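Local coordinates for protein peptidase family U32 (Geobacillus thermoleovorans, PDB 4HE6) that is of unknown function but forms the all-beta C-terminal domain of a putative family U32 peptidase, at residues A[10-15]-A[77-82]; A[20-25]-A[73-78]. All blocks are in the same frame, centred on the assembly; numbering follows the deposited sequence. Where two conformers were deposited one is given.

Contact 1 of 2, residues A[10-15]-A[77-82]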
ATOM      1  N   GLY A  10       3.541   2.734  -3.303  1.00  6.90           N
ATOM      2  CA  GLY A  10       3.976   2.040  -2.120  1.00  7.25           C
ATOM      3  C   GLY A  10       4.626   0.720  -2.494  1.00  5.99           C
ATOM      4  O   GLY A  10       4.328   0.124  -3.535  1.00  6.92           O
ATOM      5  N   LEU A  11       5.456   0.257  -1.602  1.00  6.42           N
ATOM      6  CA  LEU A  11       6.112  -1.046  -1.707  1.00  6.82           C
ATOM      7  C   LEU A  11       5.670  -1.885  -0.517  1.00  5.60           C
ATOM      8  O   LEU A  11       5.782  -1.432   0.629  1.00  6.90           O
ATOM      9  CB  LEU A  11       7.626  -0.861  -1.691  1.00  7.54           C
ATOM     10  CG  LEU A  11       8.505  -2.096  -1.831  1.00  7.56           C
ATOM     11  CD1 LEU A  11       8.300  -2.694  -3.203  1.00  8.22           C
ATOM     12  CD2 LEU A  11       9.978  -1.751  -1.650  1.00 10.73           C
ATOM     13  N   VAL A  12       5.131  -3.064  -0.759  1.00  6.08           N
ATOM     14  CA  VAL A  12       4.680  -3.902   0.368  1.00  6.09           C
ATOM     15  C   VAL A  12       5.896  -4.452   1.108  1.00  6.11           C
ATOM     16  O   VAL A  12       6.751  -5.048   0.479  1.00  7.73           O
ATOM     17  CB  VAL A  12       3.791  -5.051  -0.152  1.00  6.98           C
ATOM     18  CG1 VAL A  12       3.347  -5.935   1.000  1.00  7.36           C
ATOM     19  CG2 VAL A  12       2.593  -4.502  -0.896  1.00  7.74           C
ATOM     20  N   LEU A  13       5.961  -4.229   2.412  1.00  5.90           N
ATOM     21  CA  LEU A  13       7.007  -4.781   3.246  1.00  6.88           C
ATOM     22  C   LEU A  13       6.556  -6.074   3.931  1.00  6.84           C
ATOM     23  O   LEU A  13       7.380  -6.875   4.330  1.00  9.44           O
ATOM     24  CB  LEU A  13       7.536  -3.809   4.255  1.00  8.21           C
ATOM     25  CG  LEU A  13       8.098  -2.500   3.728  1.00  8.70           C
ATOM     26  CD1 LEU A  13       8.598  -1.686   4.904  1.00 13.24           C
ATOM     27  CD2 LEU A  13       9.182  -2.751   2.705  1.00 11.45           C
ATOM     28  N   GLY A  14       5.240  -6.190   4.182  1.00  6.88           N
ATOM     29  CA  GLY A  14       4.745  -7.340   4.928  1.00  8.71           C
ATOM     30  C   GLY A  14       3.248  -7.384   4.824  1.00  7.40           C
ATOM     31  O   GLY A  14       2.565  -6.428   4.463  1.00  7.16           O
ATOM     32  N   TYR A  15       2.736  -8.560   5.157  1.00  8.30           N
ATOM     33  CA  TYR A  15       1.306  -8.819   5.118  1.00  7.54           C
ATOM     34  C   TYR A  15       0.953  -9.882   6.159  1.00  7.51           C
ATOM     35  O   TYR A  15       1.573 -10.917   6.163  1.00 10.30           O
ATOM     36  CB  TYR A  15       0.880  -9.315   3.702  1.00  8.89           C
ATOM     37  CG  TYR A  15      -0.559  -9.742   3.687  1.00  8.19           C
ATOM     38  CD1 TYR A  15      -1.607  -8.847   3.770  1.00  8.03           C
ATOM     39  CD2 TYR A  15      -0.896 -11.094   3.567  1.00  8.04           C
ATOM     40  CE1 TYR A  15      -2.932  -9.225   3.752  1.00  7.96           C
ATOM     41  CE2 TYR A  15      -2.236 -11.508   3.572  1.00  7.44           C
ATOM     42  CZ  TYR A  15      -3.255 -10.567   3.667  1.00  7.91           C
ATOM     43  OH  TYR A  15      -4.586 -10.955   3.672  1.00  9.40           O
ATOM     44  N   ARG A  77      -7.112  -8.609  -0.489  1.00  6.83           N
ATOM     45  CA  ARG A  77      -6.597  -9.942  -0.862  1.00  6.80           C
ATOM     46  C   ARG A  77      -5.194 -10.068  -0.318  1.00  6.74           C
ATOM     47  O   ARG A  77      -4.569  -9.038  -0.022  1.00  7.53           O
ATOM     48  CB  ARG A  77      -6.528 -10.126  -2.366  1.00  6.86           C
ATOM     49  CG  ARG A  77      -7.815  -9.876  -3.132  1.00  6.88           C
ATOM     50  CD  ARG A  77      -7.621 -10.237  -4.573  1.00  7.18           C
ATOM     51  NE  ARG A  77      -8.735  -9.966  -5.427  1.00  8.55           N
ATOM     52  CZ  ARG A  77      -8.809 -10.291  -6.703  1.00  8.82           C
ATOM     53  NH1 ARG A  77      -7.772 -10.841  -7.291  1.00  9.98           N
ATOM     54  NH2 ARG A  77      -9.909 -10.008  -7.369  1.00 12.99           N
ATOM     55  N   PRO A  78      -4.695 -11.289  -0.201  1.00  6.92           N
ATOM     56  CA  PRO A  78      -3.311 -11.482   0.242  1.00  7.35           C
ATOM     57  C   PRO A  78      -2.314 -10.825  -0.670  1.00  6.41           C
ATOM     58  O   PRO A  78      -2.505 -10.683  -1.898  1.00  8.87           O
ATOM     59  CB  PRO A  78      -3.146 -13.003   0.256  1.00  8.34           C
ATOM     60  CG  PRO A  78      -4.567 -13.531   0.515  1.00  8.61           C
ATOM     61  CD  PRO A  78      -5.419 -12.589  -0.334  1.00  7.18           C
ATOM     62  N   LEU A  79      -1.197 -10.418  -0.058  1.00  6.90           N
ATOM     63  CA  LEU A  79      -0.042  -9.800  -0.677  1.00  6.72           C
ATOM     64  C   LEU A  79       1.220 -10.496  -0.220  1.00  7.19           C
ATOM     65  O   LEU A  79       1.259 -11.048   0.884  1.00  8.44           O
ATOM     66  CB  LEU A  79       0.059  -8.320  -0.295  1.00  7.15           C
ATOM     67  CG  LEU A  79      -1.097  -7.485  -0.821  1.00  6.78           C
ATOM     68  CD1 LEU A  79      -1.043  -6.081  -0.187  1.00  6.97           C
ATOM     69  CD2 LEU A  79      -1.106  -7.367  -2.332  1.00  8.55           C
ATOM     70  N   PHE A  80       2.232 -10.439  -1.078  1.00  7.85           N
ATOM     71  CA  PHE A  80       3.550 -10.883  -0.667  1.00  8.22           C
ATOM     72  C   PHE A  80       4.480  -9.712  -0.483  1.00  7.21           C
ATOM     73  O   PHE A  80       4.302  -8.669  -1.106  1.00  7.48           O
ATOM     74  CB  PHE A  80       4.132 -11.799  -1.726  1.00  9.91           C
ATOM     75  CG  PHE A  80       3.395 -13.055  -1.936  1.00 10.90           C
ATOM     76  CD1 PHE A  80       2.497 -13.227  -2.960  1.00 15.89           C
ATOM     77  CD2 PHE A  80       3.616 -14.117  -1.039  1.00 13.19           C
ATOM     78  CE1 PHE A  80       1.794 -14.397  -3.141  1.00 17.54           C
ATOM     79  CE2 PHE A  80       2.921 -15.290  -1.202  1.00 13.66           C
ATOM     80  CZ  PHE A  80       2.026 -15.443  -2.240  1.00 15.40           C
ATOM     81  N   PRO A  81       5.495  -9.842   0.356  1.00  8.52           N
ATOM     82  CA  PRO A  81       6.513  -8.793   0.463  1.00  7.83           C
ATOM     83  C   PRO A  81       7.049  -8.482  -0.920  1.00  6.69           C
ATOM     84  O   PRO A  81       7.354  -9.331  -1.724  1.00  7.93           O
ATOM     85  CB  PRO A  81       7.552  -9.449   1.347  1.00 10.12           C
ATOM     86  CG  PRO A  81       6.766 -10.402   2.224  1.00 11.22           C
ATOM     87  CD  PRO A  81       5.765 -10.977   1.261  1.00 10.38           C
ATOM     88  N   TYR A  82       7.136  -7.162  -1.174  1.00  6.23           N
ATOM     89  CA  TYR A  82       7.725  -6.570  -2.368  1.00  6.33           C
ATOM     90  C   TYR A  82       6.841  -6.604  -3.588  1.00  6.40           C
ATOM     91  O   TYR A  82       7.252  -6.154  -4.656  1.00  7.67           O
ATOM     92  CB  TYR A  82       9.192  -7.046  -2.618  1.00  6.99           C
ATOM     93  CG  TYR A  82       9.956  -6.728  -1.350  1.00  8.39           C
ATOM     94  CD1 TYR A  82      10.188  -7.648  -0.382  1.00  9.00           C
ATOM     95  CD2 TYR A  82      10.330  -5.415  -1.060  1.00  9.70           C
ATOM     96  CE1 TYR A  82      10.828  -7.382   0.823  1.00  9.82           C
ATOM     97  CE2 TYR A  82      10.953  -5.113   0.116  1.00  9.98           C
ATOM     98  CZ  TYR A  82      11.201  -6.074   1.053  1.00  9.99           C
ATOM     99  OH  TYR A  82      11.815  -5.776   2.253  1.00 13.24           O
TER
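Tyr15, Val12 and Tyr82 lead a largely apolar surface contact in which the loop joining strands 70-74 and 84-87 runs alongside strand 10-16. It illustrates how an irregular chain can settle on a strand with one backbone hydrogen bond between the two segments and otherwise packing. That bond runs from Tyr82 N to Val12 O (2.7 Å), bent to 154° at the hydrogen. At the other end the Tyr15 ring lies against the loop backbone: Leu79 N stands 3.7 Å above one face, displaced toward the rim, and Tyr15 CE2 comes within 3.5 Å of Pro78 CA. With CG anti to the backbone N (chi1 173°), the Tyr15 side chain extends along Pro78, and the two point the same way. Replacing Tyr15 by an alanine would remove the ring beneath the Pro78-Leu79 peptide and would probably open a gap, letting the loop shift. Midway, Val12 CG1 meets Phe80 O at 3.6 Å and Val12 CG2 meets Leu79 CD1 at 4.0 Å, the Val12 and Leu79 side chains crossing at about a right angle. The Tyr82 ring receives Leu11 CD2 at its edge, 3.7 Å from Tyr82 CD2, while Leu13 CD2 approaches Tyr82 CE2 obliquely (3.9 Å). Leu79 continues inward to Phe38 of strand 35-39, Phe46 of strand 46-49 and Ala22 of strand 21-26, and Asn83 carries Val12's backbone pairing toward the neighbouring strand 84-87.

Contact 2 of 2, residues A[20-25]-A[73-78]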
ATOM      1  N   GLY A  20      -5.348  -9.568   7.593  1.00  6.45           N
ATOM      2  CA  GLY A  20      -5.512  -8.771   6.403  1.00  6.91           C
ATOM      3  C   GLY A  20      -4.748  -7.460   6.383  1.00  6.32           C
ATOM      4  O   GLY A  20      -4.916  -6.653   5.471  1.00  7.82           O
ATOM      5  N   ILE A  21      -3.927  -7.177   7.344  1.00  6.37           N
ATOM      6  CA  ILE A  21      -3.220  -5.911   7.479  1.00  5.92           C
ATOM      7  C   ILE A  21      -1.898  -5.975   6.751  1.00  5.70           C
ATOM      8  O   ILE A  21      -1.039  -6.837   7.015  1.00  7.03           O
ATOM      9  CB  ILE A  21      -3.071  -5.465   8.941  0.76  6.81           C
ATOM     10  CG1 ILE A  21      -4.468  -5.185   9.505  0.76  8.03           C
ATOM     11  CG2 ILE A  21      -2.111  -4.287   9.019  0.76  8.45           C
ATOM     12  CD1 ILE A  21      -4.430  -5.192  11.011  0.76 12.54           C
ATOM     13  N   ALA A  22      -1.738  -5.041   5.802  1.00  5.70           N
ATOM     14  CA  ALA A  22      -0.508  -4.868   5.075  1.00  6.06           C
ATOM     15  C   ALA A  22       0.367  -3.769   5.690  1.00  5.38           C
ATOM     16  O   ALA A  22      -0.189  -2.786   6.222  1.00  6.55           O
ATOM     17  CB  ALA A  22      -0.770  -4.505   3.622  1.00  7.49           C
ATOM     18  N   THR A  23       1.667  -3.952   5.587  1.00  6.46           N
ATOM     19  CA  THR A  23       2.655  -2.973   5.945  1.00  6.17           C
ATOM     20  C   THR A  23       3.283  -2.460   4.668  1.00  6.44           C
ATOM     21  O   THR A  23       3.807  -3.275   3.848  1.00  7.21           O
ATOM     22  CB  THR A  23       3.729  -3.588   6.863  1.00  7.28           C
ATOM     23  OG1 THR A  23       3.084  -4.100   8.022  1.00  9.08           O
ATOM     24  CG2 THR A  23       4.770  -2.550   7.258  1.00  8.74           C
ATOM     25  N   VAL A  24       3.201  -1.164   4.409  1.00  6.09           N
ATOM     26  CA  VAL A  24       3.589  -0.574   3.138  1.00  6.05           C
ATOM     27  C   VAL A  24       4.537   0.603   3.365  1.00  5.90           C
ATOM     28  O   VAL A  24       4.283   1.463   4.188  1.00  7.69           O
ATOM     29  CB  VAL A  24       2.306  -0.129   2.386  1.00  6.55           C
ATOM     30  CG1 VAL A  24       2.692   0.656   1.134  1.00  8.60           C
ATOM     31  CG2 VAL A  24       1.432  -1.325   2.104  1.00  7.94           C
ATOM     32  N   GLN A  25       5.614   0.608   2.585  1.00  6.62           N
ATOM     33  CA  GLN A  25       6.544   1.732   2.573  1.00  6.68           C
ATOM     34  C   GLN A  25       6.060   2.705   1.512  1.00  6.83           C
ATOM     35  O   GLN A  25       6.005   2.394   0.329  1.00  8.23           O
ATOM     36  CB  GLN A  25       7.939   1.230   2.297  1.00  7.89           C
ATOM     37  CG  GLN A  25       9.029   2.312   2.283  1.00 10.86           C
ATOM     38  CD  GLN A  25      10.376   1.721   1.926  1.00 15.62           C
ATOM     39  OE1 GLN A  25      10.491   1.170   0.815  1.00 19.31           O
ATOM     40  NE2 GLN A  25      11.407   1.761   2.775  1.00 15.34           N
ATOM     41  N   PHE A  73      -2.492  -0.698   6.728  1.00  5.23           N
ATOM     42  CA  PHE A  73      -3.891  -0.631   6.413  1.00  5.47           C
ATOM     43  C   PHE A  73      -4.383  -2.011   5.987  1.00  5.44           C
ATOM     44  O   PHE A  73      -3.584  -2.877   5.581  1.00  6.22           O
ATOM     45  CB  PHE A  73      -4.222   0.418   5.343  1.00  5.70           C
ATOM     46  CG  PHE A  73      -3.414   0.381   4.097  1.00  5.71           C
ATOM     47  CD1 PHE A  73      -2.191   1.019   3.984  1.00  6.35           C
ATOM     48  CD2 PHE A  73      -3.914  -0.323   2.983  1.00  7.27           C
ATOM     49  CE1 PHE A  73      -1.474   0.979   2.821  1.00  7.95           C
ATOM     50  CE2 PHE A  73      -3.181  -0.345   1.826  1.00  8.14           C
ATOM     51  CZ  PHE A  73      -1.967   0.322   1.731  1.00  8.77           C
ATOM     52  N   LYS A  74      -5.670  -2.213   6.071  1.00  5.72           N
ATOM     53  CA  LYS A  74      -6.307  -3.432   5.624  1.00  5.63           C
ATOM     54  C   LYS A  74      -6.292  -3.540   4.109  1.00  5.76           C
ATOM     55  O   LYS A  74      -6.573  -2.556   3.418  1.00  6.88           O
ATOM     56  CB  LYS A  74      -7.747  -3.509   6.138  1.00  7.87           C
ATOM     57  CG  LYS A  74      -8.404  -4.824   5.972  1.00 16.90           C
ATOM     58  CD  LYS A  74      -8.379  -5.654   7.269  1.00 36.66           C
ATOM     59  CE  LYS A  74      -9.765  -6.211   7.526  1.00 39.35           C
ATOM     60  NZ  LYS A  74     -10.822  -5.147   7.337  1.00 54.52           N
ATOM     61  N   VAL A  75      -6.026  -4.754   3.609  1.00  6.07           N
ATOM     62  CA  VAL A  75      -6.134  -5.007   2.181  1.00  6.16           C
ATOM     63  C   VAL A  75      -7.096  -6.134   1.927  1.00  6.30           C
ATOM     64  O   VAL A  75      -7.342  -7.028   2.757  1.00  7.65           O
ATOM     65  CB  VAL A  75      -4.743  -5.254   1.539  1.00  6.28           C
ATOM     66  CG1 VAL A  75      -3.871  -3.961   1.667  1.00  6.71           C
ATOM     67  CG2 VAL A  75      -4.044  -6.463   2.131  1.00  7.13           C
ATOM     68  N   LYS A  76      -7.628  -6.150   0.700  1.00  7.15           N
ATOM     69  CA  LYS A  76      -8.724  -7.021   0.345  1.00  8.23           C
ATOM     70  C   LYS A  76      -8.371  -8.410  -0.141  1.00  7.45           C
ATOM     71  O   LYS A  76      -9.243  -9.290  -0.192  1.00  8.82           O
ATOM     72  CB  LYS A  76      -9.581  -6.280  -0.734  1.00 11.55           C
ATOM     73  CG  LYS A  76     -10.388  -5.170  -0.115  1.00 15.02           C
ATOM     74  CD  LYS A  76     -11.333  -5.556   0.979  1.00 18.57           C
ATOM     75  CE  LYS A  76     -12.326  -6.651   0.664  1.00 25.18           C
ATOM     76  NZ  LYS A  76     -13.195  -7.109   1.796  1.00 22.89           N
ATOM     77  N   ARG A  77      -7.112  -8.609  -0.489  1.00  6.83           N
ATOM     78  CA  ARG A  77      -6.597  -9.942  -0.862  1.00  6.80           C
ATOM     79  C   ARG A  77      -5.194 -10.068  -0.318  1.00  6.74           C
ATOM     80  O   ARG A  77      -4.569  -9.038  -0.022  1.00  7.53           O
ATOM     81  CB  ARG A  77      -6.528 -10.126  -2.366  1.00  6.86           C
ATOM     82  CG  ARG A  77      -7.815  -9.876  -3.132  1.00  6.88           C
ATOM     83  CD  ARG A  77      -7.621 -10.237  -4.573  1.00  7.18           C
ATOM     84  NE  ARG A  77      -8.735  -9.966  -5.427  1.00  8.55           N
ATOM     85  CZ  ARG A  77      -8.809 -10.291  -6.703  1.00  8.82           C
ATOM     86  NH1 ARG A  77      -7.772 -10.841  -7.291  1.00  9.98           N
ATOM     87  NH2 ARG A  77      -9.909 -10.008  -7.369  1.00 12.99           N
ATOM     88  N   PRO A  78      -4.695 -11.289  -0.201  1.00  6.92           N
ATOM     89  CA  PRO A  78      -3.311 -11.482   0.242  1.00  7.35           C
ATOM     90  C   PRO A  78      -2.314 -10.825  -0.670  1.00  6.41           C
ATOM     91  O   PRO A  78      -2.505 -10.683  -1.898  1.00  8.87           O
ATOM     92  CB  PRO A  78      -3.146 -13.003   0.256  1.00  8.34           C
ATOM     93  CG  PRO A  78      -4.567 -13.531   0.515  1.00  8.61           C
ATOM     94  CD  PRO A  78      -5.419 -12.589  -0.334  1.00  7.18           C
TER
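Ala22 and Phe73 form a hydrogen-bonded antiparallel pair where strands 21-26 and 70-74 lie side by side in the domain's sheet, and both use N-H and carbonyl alike. Ala22 N gives to Phe73 O at 2.9 Å, and Phe73 N returns a bond to Ala22 O, slightly longer at 3.1 Å and lying in the carbonyl plane. Ile21 and Lys74 are the adjoining non-hydrogen-bonded pair, their CA atoms 4.4 Å apart. The last rung extends into the turn regions: Val75 N reaches Gly20 O at 2.9 Å, almost straight at 168°. Gly20 O also receives a weaker CA-H...O contact from Lys74 CA (3.5 Å), and Phe73 O a similar one from Ile21 CA. Gly20 has a positive phi (81°), and a CB there would probably collide with the preceding carbonyl O and crowd Lys74 CD. At the end of the strand, Gln48 NE2 donates to Lys74 O and Gln48 OE1 accepts from Lys76 N. On the side carrying Ala22 and Phe73, Ala22 CB meets Val75 CG1, from the loop just after the strand, at 3.7 Å. Phe73 CG lies between the backbone N and carbonyl carbon (chi1 50°), from where the ring meets Val24 CG2 obliquely, 3.8 Å from Phe73 CE1.

Overall arrangement
Contacts 1 and 2 lie on consecutive strands of one hairpin, 10-16 and 21-26, with centres about 7 Å apart. Probable backbone hydrogen bonds link them directly: Leu13 N to Thr23 O and Gln25 N to Leu11 O, each 2.8 Å. Thr23 faces both Leu13 and Gly14, a classic beta bulge. From strand 70-74, which flanks the hairpin in contact 2, the chain passes through Arg77 and Pro78, shared by both contacts, to the loop of contact 1. Near this passage Tyr15 CE1 packs on Val75 CG2 at 3.4 Å and Tyr15 OH lies 3.6 Å from Gly20 CA, while Arg77 forms a salt bridge with Glu44.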